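Local coordinates for putative membrane protein (Yersinia pestis CO92, PDB 5TF3) that is of unknown function but probably belongs to a membrane-associated protein of the DUF1198 family and folds as a compact all-helical domain, at residues Y23-M27 and L57-H62; P87-A91 and F114-N119. All coordinates share one frame; numbering follows the deposited sequence. Where two conformers were deposited one is given.

Contact 1 of 2, residues Y23-M27 and L57-H62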
loop_
_atom_site.group_PDB
_atom_site.type_symbol
_atom_site.label_atom_id
_atom_site.label_comp_id
_atom_site.label_asym_id
_atom_site.label_seq_id
_atom_site.Cartn_x
_atom_site.Cartn_y
_atom_site.Cartn_z
ATOM N N TYR A 23 0.868 9.290 7.444
ATOM C CA TYR A 23 0.762 7.879 7.118
ATOM C C TYR A 23 1.651 7.487 5.945
ATOM O O TYR A 23 2.036 6.323 5.846
ATOM C CB TYR A 23 -0.695 7.520 6.841
ATOM C CG TYR A 23 -1.543 7.586 8.090
ATOM C CD1 TYR A 23 -1.608 6.508 8.952
ATOM C CD2 TYR A 23 -2.254 8.738 8.418
ATOM C CE1 TYR A 23 -2.369 6.560 10.110
ATOM C CE2 TYR A 23 -3.024 8.806 9.579
ATOM C CZ TYR A 23 -3.069 7.713 10.417
ATOM O OH TYR A 23 -3.828 7.747 11.562
ATOM N N ILE A 24 1.994 8.427 5.071
ATOM C CA ILE A 24 2.901 8.128 3.965
ATOM C C ILE A 24 4.354 8.262 4.406
ATOM O O ILE A 24 5.186 7.408 4.092
ATOM C CB ILE A 24 2.591 9.052 2.772
ATOM C CG1 ILE A 24 1.100 9.053 2.477
ATOM C CG2 ILE A 24 3.364 8.618 1.548
ATOM C CD1 ILE A 24 0.560 7.722 2.224
ATOM N N GLU A 25 4.655 9.334 5.142
ATOM C CA GLU A 25 6.001 9.556 5.660
ATOM C C GLU A 25 6.464 8.394 6.531
ATOM O O GLU A 25 7.628 7.986 6.462
ATOM C CB GLU A 25 6.034 10.883 6.435
ATOM C CG GLU A 25 5.690 12.089 5.542
ATOM C CD GLU A 25 5.300 13.380 6.302
ATOM O OE1 GLU A 25 4.939 13.313 7.503
ATOM O OE2 GLU A 25 5.340 14.469 5.672
ATOM N N SER A 26 5.570 7.834 7.348
ATOM C CA SER A 26 5.972 6.713 8.199
ATOM C C SER A 26 6.394 5.509 7.367
ATOM O O SER A 26 7.374 4.826 7.695
ATOM C CB SER A 26 4.836 6.335 9.148
ATOM O OG SER A 26 4.650 7.372 10.092
HETATM N N MSE A 27 5.675 5.235 6.287
HETATM C CA MSE A 27 6.041 4.144 5.392
HETATM C C MSE A 27 7.387 4.390 4.704
HETATM O O MSE A 27 8.195 3.469 4.554
HETATM C CB MSE A 27 4.941 3.928 4.349
HETATM C CG MSE A 27 5.282 2.868 3.326
HETATM SE SE MSE A 27 3.892 2.823 1.991
HETATM C CE MSE A 27 4.280 4.567 1.189
ATOM N N LEU A 57 0.619 -0.360 -1.495
ATOM C CA LEU A 57 1.778 -0.443 -0.606
ATOM C C LEU A 57 1.474 0.185 0.747
ATOM O O LEU A 57 1.922 -0.318 1.786
ATOM C CB LEU A 57 3.000 0.246 -1.226
ATOM C CG LEU A 57 3.783 -0.527 -2.282
ATOM C CD1 LEU A 57 4.929 0.326 -2.745
ATOM C CD2 LEU A 57 4.288 -1.832 -1.723
ATOM N N VAL A 58 0.763 1.316 0.740
ATOM C CA VAL A 58 0.273 1.921 1.980
ATOM C C VAL A 58 -0.552 0.912 2.773
ATOM O O VAL A 58 -0.345 0.717 3.978
ATOM C CB VAL A 58 -0.537 3.190 1.654
ATOM C CG1 VAL A 58 -1.175 3.776 2.909
ATOM C CG2 VAL A 58 0.373 4.232 0.993
ATOM N N PHE A 59 -1.495 0.246 2.107
ATOM C CA PHE A 59 -2.304 -0.777 2.767
ATOM C C PHE A 59 -1.428 -1.878 3.369
ATOM O O PHE A 59 -1.555 -2.210 4.550
ATOM C CB PHE A 59 -3.299 -1.363 1.755
ATOM C CG PHE A 59 -4.086 -2.540 2.267
ATOM C CD1 PHE A 59 -3.605 -3.840 2.120
ATOM C CD2 PHE A 59 -5.326 -2.352 2.865
ATOM C CE1 PHE A 59 -4.321 -4.926 2.595
ATOM C CE2 PHE A 59 -6.063 -3.430 3.332
ATOM C CZ PHE A 59 -5.555 -4.731 3.198
ATOM N N ILE A 60 -0.533 -2.458 2.565
ATOM C CA ILE A 60 0.309 -3.552 3.061
ATOM C C ILE A 60 1.148 -3.096 4.245
ATOM O O ILE A 60 1.268 -3.806 5.251
ATOM C CB ILE A 60 1.193 -4.103 1.930
ATOM C CG1 ILE A 60 0.344 -4.899 0.925
ATOM C CG2 ILE A 60 2.358 -4.932 2.527
ATOM C CD1 ILE A 60 1.082 -5.306 -0.347
ATOM N N TYR A 61 1.723 -1.893 4.161
ATOM C CA TYR A 61 2.557 -1.398 5.255
ATOM C C TYR A 61 1.762 -1.285 6.545
ATOM O O TYR A 61 2.187 -1.775 7.596
ATOM C CB TYR A 61 3.187 -0.045 4.893
ATOM C CG TYR A 61 3.957 0.561 6.061
ATOM C CD1 TYR A 61 5.236 0.098 6.397
ATOM C CD2 TYR A 61 3.395 1.565 6.849
ATOM C CE1 TYR A 61 5.935 0.631 7.480
ATOM C CE2 TYR A 61 4.092 2.106 7.936
ATOM C CZ TYR A 61 5.353 1.635 8.242
ATOM O OH TYR A 61 6.032 2.168 9.314
ATOM N N HIS A 62 0.602 -0.637 6.494
ATOM C CA HIS A 62 -0.140 -0.414 7.730
ATOM C C HIS A 62 -0.850 -1.668 8.233
ATOM O O HIS A 62 -1.188 -1.726 9.418
ATOM C CB HIS A 62 -1.121 0.752 7.547
ATOM C CG HIS A 62 -0.421 2.069 7.468
ATOM N ND1 HIS A 62 0.160 2.662 8.570
ATOM C CD2 HIS A 62 -0.106 2.850 6.410
ATOM C CE1 HIS A 62 0.751 3.785 8.201
ATOM N NE2 HIS A 62 0.612 3.919 6.894
#

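Contact 2 of 2, residues P87-A91 and F114-N119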
loop_
_atom_site.group_PDB
_atom_site.type_symbol
_atom_site.label_atom_id
_atom_site.label_comp_id
_atom_site.label_asym_id
_atom_site.label_seq_id
_atom_site.Cartn_x
_atom_site.Cartn_y
_atom_site.Cartn_z
ATOM N N PRO A 87 -10.647 -3.293 -3.351
ATOM C CA PRO A 87 -10.037 -3.873 -2.151
ATOM C C PRO A 87 -9.388 -5.228 -2.399
ATOM O O PRO A 87 -8.845 -5.818 -1.459
ATOM C CB PRO A 87 -11.235 -4.005 -1.196
ATOM C CG PRO A 87 -12.391 -4.250 -2.113
ATOM C CD PRO A 87 -12.107 -3.488 -3.386
ATOM N N ILE A 88 -9.428 -5.750 -3.625
ATOM C CA ILE A 88 -8.778 -7.025 -3.903
ATOM C C ILE A 88 -7.271 -6.819 -3.932
ATOM O O ILE A 88 -6.759 -5.916 -4.604
ATOM C CB ILE A 88 -9.294 -7.622 -5.220
ATOM C CG1 ILE A 88 -10.782 -7.952 -5.118
ATOM C CG2 ILE A 88 -8.514 -8.885 -5.575
ATOM C CD1 ILE A 88 -11.343 -8.535 -6.393
ATOM N N LEU A 89 -6.552 -7.636 -3.176
ATOM C CA LEU A 89 -5.103 -7.541 -3.084
ATOM C C LEU A 89 -4.491 -8.624 -3.966
ATOM O O LEU A 89 -4.826 -9.808 -3.830
ATOM C CB LEU A 89 -4.641 -7.678 -1.631
ATOM C CG LEU A 89 -3.153 -7.464 -1.373
ATOM C CD1 LEU A 89 -2.786 -6.003 -1.555
ATOM C CD2 LEU A 89 -2.734 -7.975 -0.001
ATOM N N ALA A 90 -3.633 -8.215 -4.895
ATOM C CA ALA A 90 -3.117 -9.109 -5.921
ATOM C C ALA A 90 -1.635 -9.379 -5.697
ATOM O O ALA A 90 -0.961 -8.671 -4.946
ATOM C CB ALA A 90 -3.343 -8.524 -7.319
ATOM N N ALA A 91 -1.136 -10.417 -6.376
ATOM C CA ALA A 91 0.236 -10.880 -6.171
ATOM C C ALA A 91 1.256 -9.809 -6.518
ATOM O O ALA A 91 2.351 -9.781 -5.943
ATOM C CB ALA A 91 0.512 -12.126 -7.013
ATOM N N PHE A 114 -0.966 -13.978 4.198
ATOM C CA PHE A 114 -1.758 -12.811 4.583
ATOM C C PHE A 114 -2.685 -12.391 3.449
ATOM O O PHE A 114 -3.881 -12.149 3.659
ATOM C CB PHE A 114 -0.841 -11.656 5.000
ATOM C CG PHE A 114 -1.557 -10.335 5.127
ATOM C CD1 PHE A 114 -2.260 -10.016 6.293
ATOM C CD2 PHE A 114 -1.563 -9.431 4.078
ATOM C CE1 PHE A 114 -2.946 -8.790 6.411
ATOM C CE2 PHE A 114 -2.253 -8.209 4.189
ATOM C CZ PHE A 114 -2.938 -7.893 5.355
ATOM N N ARG A 115 -2.150 -12.317 2.222
ATOM C CA ARG A 115 -2.978 -11.921 1.086
ATOM C C ARG A 115 -4.091 -12.931 0.840
ATOM O O ARG A 115 -5.244 -12.554 0.589
ATOM C CB ARG A 115 -2.120 -11.761 -0.174
ATOM C CG ARG A 115 -2.939 -11.698 -1.468
ATOM C CD ARG A 115 -2.194 -10.999 -2.612
ATOM N NE ARG A 115 -1.765 -11.911 -3.670
ATOM C CZ ARG A 115 -2.574 -12.458 -4.582
ATOM N NH1 ARG A 115 -2.079 -13.276 -5.503
ATOM N NH2 ARG A 115 -3.872 -12.195 -4.575
ATOM N N ARG A 116 -3.768 -14.220 0.910
ATOM C CA ARG A 116 -4.790 -15.237 0.662
ATOM C C ARG A 116 -5.894 -15.172 1.711
ATOM O O ARG A 116 -7.087 -15.206 1.376
ATOM C CB ARG A 116 -4.156 -16.626 0.628
ATOM C CG ARG A 116 -5.107 -17.721 0.065
ATOM C CD ARG A 116 -4.406 -19.071 0.043
ATOM N NE ARG A 116 -4.160 -19.514 1.407
ATOM C CZ ARG A 116 -5.063 -20.114 2.171
ATOM N NH1 ARG A 116 -6.288 -20.357 1.704
ATOM N NH2 ARG A 116 -4.739 -20.466 3.405
ATOM N N HIS A 117 -5.520 -15.087 2.988
ATOM C CA HIS A 117 -6.537 -15.015 4.032
ATOM C C HIS A 117 -7.290 -13.691 3.991
ATOM O O HIS A 117 -8.487 -13.652 4.295
ATOM C CB HIS A 117 -5.902 -15.240 5.407
ATOM C CG HIS A 117 -5.566 -16.673 5.688
ATOM N ND1 HIS A 117 -4.310 -17.200 5.475
ATOM C CD2 HIS A 117 -6.328 -17.694 6.147
ATOM C CE1 HIS A 117 -4.312 -18.482 5.795
ATOM N NE2 HIS A 117 -5.523 -18.806 6.209
ATOM N N TYR A 118 -6.618 -12.605 3.603
ATOM C CA TYR A 118 -7.281 -11.308 3.522
ATOM C C TYR A 118 -8.383 -11.326 2.473
ATOM O O TYR A 118 -9.513 -10.905 2.736
ATOM C CB TYR A 118 -6.261 -10.203 3.212
ATOM C CG TYR A 118 -6.937 -8.959 2.690
ATOM C CD1 TYR A 118 -7.707 -8.154 3.540
ATOM C CD2 TYR A 118 -6.835 -8.600 1.348
ATOM C CE1 TYR A 118 -8.364 -7.031 3.064
ATOM C CE2 TYR A 118 -7.472 -7.472 0.864
ATOM C CZ TYR A 118 -8.236 -6.697 1.725
ATOM O OH TYR A 118 -8.879 -5.579 1.255
ATOM N N ASN A 119 -8.078 -11.821 1.273
ATOM C CA ASN A 119 -9.094 -11.846 0.226
ATOM C C ASN A 119 -10.232 -12.791 0.594
ATOM O O ASN A 119 -11.410 -12.468 0.398
ATOM C CB ASN A 119 -8.452 -12.242 -1.109
ATOM C CG ASN A 119 -7.625 -11.122 -1.707
ATOM O OD1 ASN A 119 -8.028 -9.952 -1.693
ATOM N ND2 ASN A 119 -6.444 -11.469 -2.220
#

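Contact 1 of 2, residues Y23-M27 and L57-H62
M27, a selenomethionine here, lies across one face of the Y61 ring. Its CA sits almost straight above the ring centre, 3.8 Å from the centroid, in a CH-pi contact. Its CB is 3.8 Å from Y61 CD2. CG lies anti to the backbone N (chi1 176°), and with the next torsion also extended the chain runs past Y61 in the opposite sense to the tyrosine and takes SE to helix 48-65. There SE rests 3.9 Å from V58 CG2, close to the backbone of L57 and V58. I24 reaches the same valine. Its CD1 meets V58 CG2 at 3.7 Å, and the two side chains cross at about a right angle.

The polar part of the contact lies at H62. Its NE2 donates to the backbone O of Y23 at 3.0 Å, with an N-H...O angle of 160°. The oxygen lies in the imidazole plane, while the donor is somewhat tilted from the carbonyl plane. The bond helps to fix how the imidazole is turned. The ring of Y23 points an edge toward the face of H62 in an offset edge-to-face pair, with Y23 CD1 3.7 Å from H62 CE1. Y61 CD2, from the preceding residue, sits over one imidazole face, and W76 of helix 70-82 also stacks with H62. The hydroxyl of Y61 has its hydrogen-bond partner in E30, just past helix 22-29.

I13 of helix 2-17 touches both I24 and V58, and F101 touches M27, so the apolar side continues into the core. The axes of the two segments cross at 72° and come within 10.3 Å. This is steep helix-on-helix packing in an all-helical domain, joining short helix 22-29 to the long helix 48-65.

Contact 2 of 2, residues P87-A91 and F114-N119
The loop from helix 70-82 into helix 91-100 is fastened to helix 108-122 by two hydrogen bonds between the N119 carboxamide and the backbone of L89. N119 OD1 accepts from L89 N at 3.1 Å, nearly straight at 175°. N119 ND2 donates to L89 O at 2.8 Å, and that oxygen lies close to the amide plane. Both bonds use a lone pair in the plane of the accepting carbonyl. The carboxamide thus pairs with both the N-H and the C=O of one residue, and its rotation is fixed. CG of N119 stands anti to its own carbonyl carbon (chi1 -74°), where the amide can face the loop.

Y118 makes a further tie. Its OH donates to P87 O at 2.7 Å, again on a lone pair in the carbonyl plane, and the oxygen lies at the edge of the phenol ring. The same ring packs beside the loop, with CE2 3.8 Å from L89 CB. L89 CD2 reaches on between helix residues, 3.8 Å from R115 CB and 4.2 Å from F114 CE2. Y56 and I60 of helix 48-65 also touch L89, so this leucine is buried although its backbone belongs to a loop.

R115 extends along the loop toward A90 and A91. The modelled conformer puts NH2 near L89 O, but the side chain is deposited in two conformers and crowds A91 N, so this bond is doubtful.

A90 takes the N-cap position of helix 91-100, and its backbone N is bonded to H93 ND1. The N-cap residue directly follows the residue held by N119. The chemistry implies that P87 O, L89 N and L89 O are satisfied by side chains of helix 108-122, which probably helps set the loop's path without any strand or helix pairing.

Contact 1 is the more central and the more buried. It joins two helices, mostly through apolar and aromatic side chains with a single hydrogen bond between them. Contact 2 lies further out, is partly open to solvent, and joins a loop to a helix through several bonds to loop backbone atoms. No helix is shared, but the two meet through helix 48-65. F59 and I60, which face away from helix 22-29 or lead off from it, pack on contact 2: F59 CZ is 3.6 Å from Y118 CE1, and I60 CD1 is 4.1 Å from L89 CD1. One side of helix 48-65 packs in contact 1 and another meets contact 2, their centres about 16 Å apart.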